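Local coordinates for extracellular protein containing a SCP domain (Bacillus anthracis, PDB 4IFA), which is of unknown function but is an extracellular protein that joins a CAP-associated N-terminal region to an SCP domain of the cysteine-rich secretory protein family, at residues A[47-52]-A[63-68]; A[90-95]-A[104-109]. All coordinates share one frame; numbering follows the deposited sequence. Where two conformers were deposited one is given.

Contact 1. Residues A[47-52]-A[63-68]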
loop_
_atom_site.group_PDB
_atom_site.type_symbol
_atom_site.label_atom_id
_atom_site.label_comp_id
_atom_site.label_asym_id
_atom_site.label_seq_id
_atom_site.Cartn_x
_atom_site.Cartn_y
_atom_site.Cartn_z
ATOM N N SER A 47 -18.991 14.007 15.632
ATOM C CA SER A 47 -19.561 14.578 14.417
ATOM C C SER A 47 -18.623 14.583 13.193
ATOM O O SER A 47 -19.071 14.891 12.083
ATOM C CB SER A 47 -20.022 16.008 14.694
ATOM O OG SER A 47 -18.951 16.772 15.209
ATOM N N SER A 48 -17.349 14.253 13.395
ATOM C CA SER A 48 -16.370 14.273 12.306
ATOM C C SER A 48 -16.640 13.192 11.267
ATOM O O SER A 48 -16.983 12.055 11.603
ATOM C CB SER A 48 -14.943 14.144 12.846
ATOM O OG SER A 48 -14.730 12.906 13.482
ATOM N N ASP A 49 -16.472 13.557 9.999
ATOM C CA ASP A 49 -16.661 12.635 8.886
ATOM C C ASP A 49 -15.534 11.610 8.903
ATOM O O ASP A 49 -14.411 11.892 9.344
ATOM C CB ASP A 49 -16.619 13.368 7.538
ATOM C CG ASP A 49 -17.874 14.149 7.243
ATOM O OD1 ASP A 49 -18.793 14.215 8.091
ATOM O OD2 ASP A 49 -17.930 14.713 6.137
ATOM N N THR A 50 -15.864 10.423 8.429
ATOM C CA THR A 50 -14.901 9.347 8.305
ATOM C C THR A 50 -14.257 9.412 6.923
ATOM O O THR A 50 -14.736 10.118 6.026
ATOM C CB THR A 50 -15.586 7.993 8.390
ATOM O OG1 THR A 50 -16.560 7.938 7.349
ATOM C CG2 THR A 50 -16.296 7.792 9.766
ATOM N N VAL A 51 -13.175 8.676 6.749
ATOM C CA VAL A 51 -12.517 8.535 5.440
ATOM C C VAL A 51 -13.551 8.053 4.415
ATOM O O VAL A 51 -13.654 8.620 3.325
ATOM C CB VAL A 51 -11.356 7.537 5.516
ATOM C CG1 VAL A 51 -10.880 7.158 4.131
ATOM C CG2 VAL A 51 -10.257 8.097 6.370
ATOM N N LEU A 52 -14.326 7.025 4.735
ATOM C CA LEU A 52 -15.346 6.523 3.788
ATOM C C LEU A 52 -16.343 7.606 3.384
ATOM O O LEU A 52 -16.743 7.677 2.196
ATOM C CB LEU A 52 -16.071 5.291 4.328
ATOM C CG LEU A 52 -17.179 4.746 3.444
ATOM C CD1 LEU A 52 -16.684 4.401 2.035
ATOM C CD2 LEU A 52 -17.739 3.495 4.148
ATOM N N LEU A 63 -10.316 18.995 1.440
ATOM C CA LEU A 63 -9.417 20.043 1.953
ATOM C C LEU A 63 -9.975 20.681 3.246
ATOM O O LEU A 63 -9.242 20.926 4.194
ATOM C CB LEU A 63 -9.174 21.095 0.868
ATOM C CG LEU A 63 -8.075 22.113 1.096
ATOM C CD1 LEU A 63 -6.760 21.395 1.260
ATOM C CD2 LEU A 63 -8.038 23.034 -0.081
ATOM N N ALA A 64 -11.281 20.976 3.268
ATOM C CA ALA A 64 -11.932 21.552 4.449
ATOM C C ALA A 64 -11.904 20.690 5.698
ATOM O O ALA A 64 -11.703 21.204 6.801
ATOM C CB ALA A 64 -13.403 21.870 4.120
ATOM N N LYS A 65 -12.129 19.387 5.514
ATOM C CA LYS A 65 -12.262 18.428 6.612
ATOM C C LYS A 65 -10.915 17.862 7.079
ATOM O O LYS A 65 -10.731 17.630 8.279
ATOM C CB LYS A 65 -13.189 17.275 6.180
ATOM C CG LYS A 65 -14.627 17.626 5.742
ATOM C CD LYS A 65 -15.533 17.902 6.872
ATOM C CE LYS A 65 -16.904 18.455 6.417
ATOM N NZ LYS A 65 -17.741 17.530 5.593
ATOM N N TRP A 66 -9.999 17.607 6.137
ATOM C CA TRP A 66 -8.666 17.024 6.435
ATOM C C TRP A 66 -7.467 17.969 6.429
ATOM O O TRP A 66 -6.382 17.603 6.902
ATOM C CB TRP A 66 -8.375 15.828 5.483
ATOM C CG TRP A 66 -8.367 14.497 6.166
ATOM C CD1 TRP A 66 -7.273 13.832 6.627
ATOM C CD2 TRP A 66 -9.508 13.686 6.500
ATOM N NE1 TRP A 66 -7.650 12.687 7.220
ATOM C CE2 TRP A 66 -9.010 12.542 7.154
ATOM C CE3 TRP A 66 -10.886 13.794 6.288
ATOM C CZ2 TRP A 66 -9.842 11.528 7.643
ATOM C CZ3 TRP A 66 -11.710 12.775 6.759
ATOM C CH2 TRP A 66 -11.184 11.660 7.407
ATOM N N GLY A 67 -7.625 19.178 5.892
ATOM C CA GLY A 67 -6.518 20.130 5.743
ATOM C C GLY A 67 -5.665 19.813 4.515
ATOM O O GLY A 67 -5.996 18.914 3.733
ATOM N N GLU A 68 -4.570 20.536 4.335
ATOM C CA GLU A 68 -3.688 20.319 3.204
ATOM C C GLU A 68 -2.926 19.017 3.426
ATOM O O GLU A 68 -2.467 18.748 4.543
ATOM C CB GLU A 68 -2.682 21.471 3.024
ATOM C CG GLU A 68 -3.238 22.787 2.467
ATOM C CD GLU A 68 -3.567 22.762 0.961
ATOM O OE1 GLU A 68 -3.220 21.793 0.244
ATOM O OE2 GLU A 68 -4.177 23.760 0.480
#

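Contact 2. Residues A[90-95]-A[104-109]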
loop_
_atom_site.group_PDB
_atom_site.type_symbol
_atom_site.label_atom_id
_atom_site.label_comp_id
_atom_site.label_asym_id
_atom_site.label_seq_id
_atom_site.Cartn_x
_atom_site.Cartn_y
_atom_site.Cartn_z
ATOM N N GLN A 90 -2.512 8.086 12.355
ATOM C CA GLN A 90 -3.640 8.656 11.576
ATOM C C GLN A 90 -3.449 8.526 10.048
ATOM O O GLN A 90 -4.103 9.189 9.245
ATOM C CB GLN A 90 -3.871 10.126 11.955
ATOM C CG GLN A 90 -4.067 10.373 13.431
ATOM C CD GLN A 90 -5.332 9.785 13.999
ATOM O OE1 GLN A 90 -6.283 9.474 13.282
ATOM N NE2 GLN A 90 -5.361 9.643 15.323
ATOM N N TYR A 91 -2.519 7.671 9.617
ATOM C CA TYR A 91 -2.132 7.628 8.199
ATOM C C TYR A 91 -3.272 7.281 7.303
ATOM O O TYR A 91 -3.962 6.257 7.484
ATOM C CB TYR A 91 -0.985 6.600 7.973
ATOM C CG TYR A 91 -0.419 6.584 6.573
ATOM C CD1 TYR A 91 0.811 7.130 6.325
ATOM C CD2 TYR A 91 -1.143 6.085 5.509
ATOM C CE1 TYR A 91 1.335 7.188 5.033
ATOM C CE2 TYR A 91 -0.653 6.145 4.198
ATOM C CZ TYR A 91 0.585 6.707 3.973
ATOM O OH TYR A 91 1.120 6.744 2.701
ATOM N N VAL A 92 -3.505 8.172 6.330
ATOM C CA VAL A 92 -4.454 7.941 5.274
ATOM C C VAL A 92 -3.962 8.668 4.023
ATOM O O VAL A 92 -3.250 9.691 4.110
ATOM C CB VAL A 92 -5.882 8.401 5.642
ATOM C CG1 VAL A 92 -5.941 9.848 5.991
ATOM C CG2 VAL A 92 -6.888 8.082 4.518
ATOM N N GLN A 93 -4.276 8.084 2.876
ATOM C CA GLN A 93 -4.017 8.742 1.584
ATOM C C GLN A 93 -5.273 8.607 0.753
ATOM O O GLN A 93 -5.930 7.560 0.715
ATOM C CB GLN A 93 -2.784 8.130 0.894
ATOM C CG GLN A 93 -2.846 6.635 0.671
ATOM C CD GLN A 93 -1.542 6.054 0.109
ATOM O OE1 GLN A 93 -0.486 6.253 0.706
ATOM N NE2 GLN A 93 -1.616 5.306 -0.999
ATOM N N PHE A 94 -5.675 9.721 0.147
ATOM C CA PHE A 94 -6.901 9.834 -0.678
ATOM C C PHE A 94 -6.520 10.003 -2.132
ATOM O O PHE A 94 -5.559 10.703 -2.445
ATOM C CB PHE A 94 -7.740 11.054 -0.274
ATOM C CG PHE A 94 -8.281 11.035 1.134
ATOM C CD1 PHE A 94 -9.565 10.562 1.388
ATOM C CD2 PHE A 94 -7.527 11.496 2.203
ATOM C CE1 PHE A 94 -10.105 10.572 2.669
ATOM C CE2 PHE A 94 -8.061 11.509 3.503
ATOM C CZ PHE A 94 -9.348 11.044 3.734
ATOM N N GLY A 95 -7.265 9.384 -3.020
ATOM C CA GLY A 95 -7.051 9.553 -4.462
ATOM C C GLY A 95 -8.103 10.486 -5.024
ATOM O O GLY A 95 -9.331 10.236 -4.867
ATOM N N ALA A 104 -9.321 5.665 -1.354
ATOM C CA ALA A 104 -8.499 6.022 -0.190
ATOM C C ALA A 104 -7.891 4.756 0.358
ATOM O O ALA A 104 -8.487 3.695 0.240
ATOM C CB ALA A 104 -9.309 6.741 0.918
ATOM N N TYR A 105 -6.717 4.889 0.957
ATOM C CA TYR A 105 -6.094 3.796 1.672
ATOM C C TYR A 105 -5.798 4.263 3.096
ATOM O O TYR A 105 -5.089 5.251 3.326
ATOM C CB TYR A 105 -4.794 3.341 1.000
ATOM C CG TYR A 105 -4.138 2.212 1.756
ATOM C CD1 TYR A 105 -4.742 0.982 1.822
ATOM C CD2 TYR A 105 -2.922 2.384 2.441
ATOM C CE1 TYR A 105 -4.189 -0.077 2.524
ATOM C CE2 TYR A 105 -2.375 1.295 3.172
ATOM C CZ TYR A 105 -3.017 0.100 3.188
ATOM O OH TYR A 105 -2.469 -1.012 3.861
ATOM N N VAL A 106 -6.333 3.503 4.061
ATOM C CA VAL A 106 -6.171 3.720 5.493
ATOM C C VAL A 106 -5.181 2.750 6.085
ATOM O O VAL A 106 -5.334 1.537 5.910
ATOM C CB VAL A 106 -7.543 3.534 6.219
ATOM C CG1 VAL A 106 -7.347 3.650 7.738
ATOM C CG2 VAL A 106 -8.557 4.552 5.703
ATOM N N ALA A 107 -4.148 3.274 6.764
ATOM C CA ALA A 107 -3.183 2.435 7.497
ATOM C C ALA A 107 -3.047 2.810 8.961
ATOM O O ALA A 107 -2.564 2.014 9.754
ATOM C CB ALA A 107 -1.802 2.537 6.811
ATOM N N GLY A 108 -3.424 4.011 9.372
ATOM C CA GLY A 108 -3.252 4.424 10.752
ATOM C C GLY A 108 -4.133 3.652 11.701
ATOM O O GLY A 108 -5.342 3.501 11.463
ATOM N N GLU A 109 -3.527 3.179 12.787
ATOM C CA GLU A 109 -4.216 2.363 13.754
ATOM C C GLU A 109 -5.439 3.004 14.371
ATOM O O GLU A 109 -6.397 2.301 14.729
ATOM C CB GLU A 109 -3.246 1.920 14.867
ATOM C CG GLU A 109 -3.876 0.932 15.855
ATOM C CD GLU A 109 -2.876 0.226 16.789
ATOM O OE1 GLU A 109 -3.222 0.029 17.979
ATOM O OE2 GLU A 109 -1.775 -0.170 16.338
#

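Contact 1. Residues A[47-52]-A[63-68]
Asp49 and Lys65 form a salt bridge, and beside it the benzene end of Trp66 abuts the backbone of Asp49, Thr50 and Val51. The contact joins the lead-in to the short helix 51-54 with the end of helix 59-66, a helical pair that lies on the seven-stranded antiparallel sheet of the CAP-associated N-terminal region. Lys65 NZ donates to Asp49 OD2 at 2.9 Å, arriving from above the carboxylate, 49° out of its plane. Bends at chi2 and chi4 curl the lysine chain so that the ammonium also reaches Asn61 OD1, one turn back; it thus has one partner across the contact and one on its own helix.

The start of helix 51-54 has its own bonds. Thr50 is the N-cap: its OG1 accepts from a backbone N just beyond residue 52, while Thr50 N is taken by Asn53 OD1, the reciprocal pattern of a capping box. Upstream, Ser48 N is satisfied by Asp46 OD1. At the other helix end, Gly67 N closes the last turn on Leu63 O at 2.9 Å, and with positive phi the glycine turns the chain away, its O accepting from Tyr84 OH. Lys65 O is bonded to O3 of a bound TRS molecule, probably from the crystallisation liquor.

No hydrogen bond across the gap involves Trp66. Its chi1 of -111° lies well away from a staggered value and carries the indole across to the other segment. Thr50 C sits at the ring edge, near its plane; Asp49 O is 3.8 Å from Trp66 CH2. Val51 meets the indole at about a right angle, with CG2, the branch anti to its carbonyl carbon, 3.7 Å from Trp66 CZ2.

Contact 2. Residues A[90-95]-A[104-109]
Tyr91 O takes two backbone donors at once, Ala107 N at 3.1 Å and Gly108 N at 3.0 Å. They reach it differently: Gly108 N lies in the carbonyl plane on a lone pair, whereas Ala107 N stands 37° above that plane. Two successive N-H groups on one acceptor give the hydrogen-bond pattern of a classic beta bulge, at the end of the paired strands. Where a CB would point from Gly108, Tyr91 N and Gln90 C already fill the room, and the lack of a side chain lets the backbones come together here. The Tyr91 side chain has CG anti to the backbone N (chi1 -174°), and this carries the ring past Ala107, whose CB is 3.8 Å from Tyr91 CD2. The Tyr91 hydroxyl then donates to Gln93 OE1 at 2.6 Å; the amide oxygen lies in the plane of the phenol, and the hydroxyl in the plane of the amide. Gln93 NE2 in turn is bonded to Gln223 OE1 of helix 210-234, which also packs Leu227 and Ile230 against Tyr91 and Ala107.

From there the two segments are regular strands of the antiparallel hairpin 92-97/100-106, in the middle of the seven-stranded sheet. Tyr105 and Gln93 form a hydrogen-bonded antiparallel pair: Tyr105 N gives to Gln93 O at 2.8 Å and Tyr105 O receives from Gln93 N. On the face that carries both side chains, Tyr105 CB rests against Gln93 CG, which sits between its backbone N and carbonyl carbon, and the amide and phenol planes are 73° apart.

Ala104, on the other face, forms a non-hydrogen-bonded pair with Phe94, and Ala104 CB meets Phe94 CD1 at 3.9 Å. Ala104 CA also makes a CA-H...O contact with Gln93 O, at 3.1 Å. Val92 CG2 lies over one face of the Phe94 ring and, at 4.1 Å, meets Val106 CG2.

Overall arrangement
Contact 2 is the buried one, its centre about 9 Å from the centre of the chain, while contact 1 lies at the surface, about 21 Å out. The two centres are about 12 Å apart and the contacts touch directly: Val51 and Trp66 of contact 1 rest on the sheet face formed by Val92, Phe94, Ala104 and Val106, with Val51 CG1 3.6 Å from Ala104 CB. The face carrying Gln93 and Tyr105 turns away from contact 1. Chemistry follows place: contact 1 joins its segments by a salt bridge and the edge of an indole, at the surface, whereas 90-95/104-109 relies mainly on backbone pairing inside the sheet.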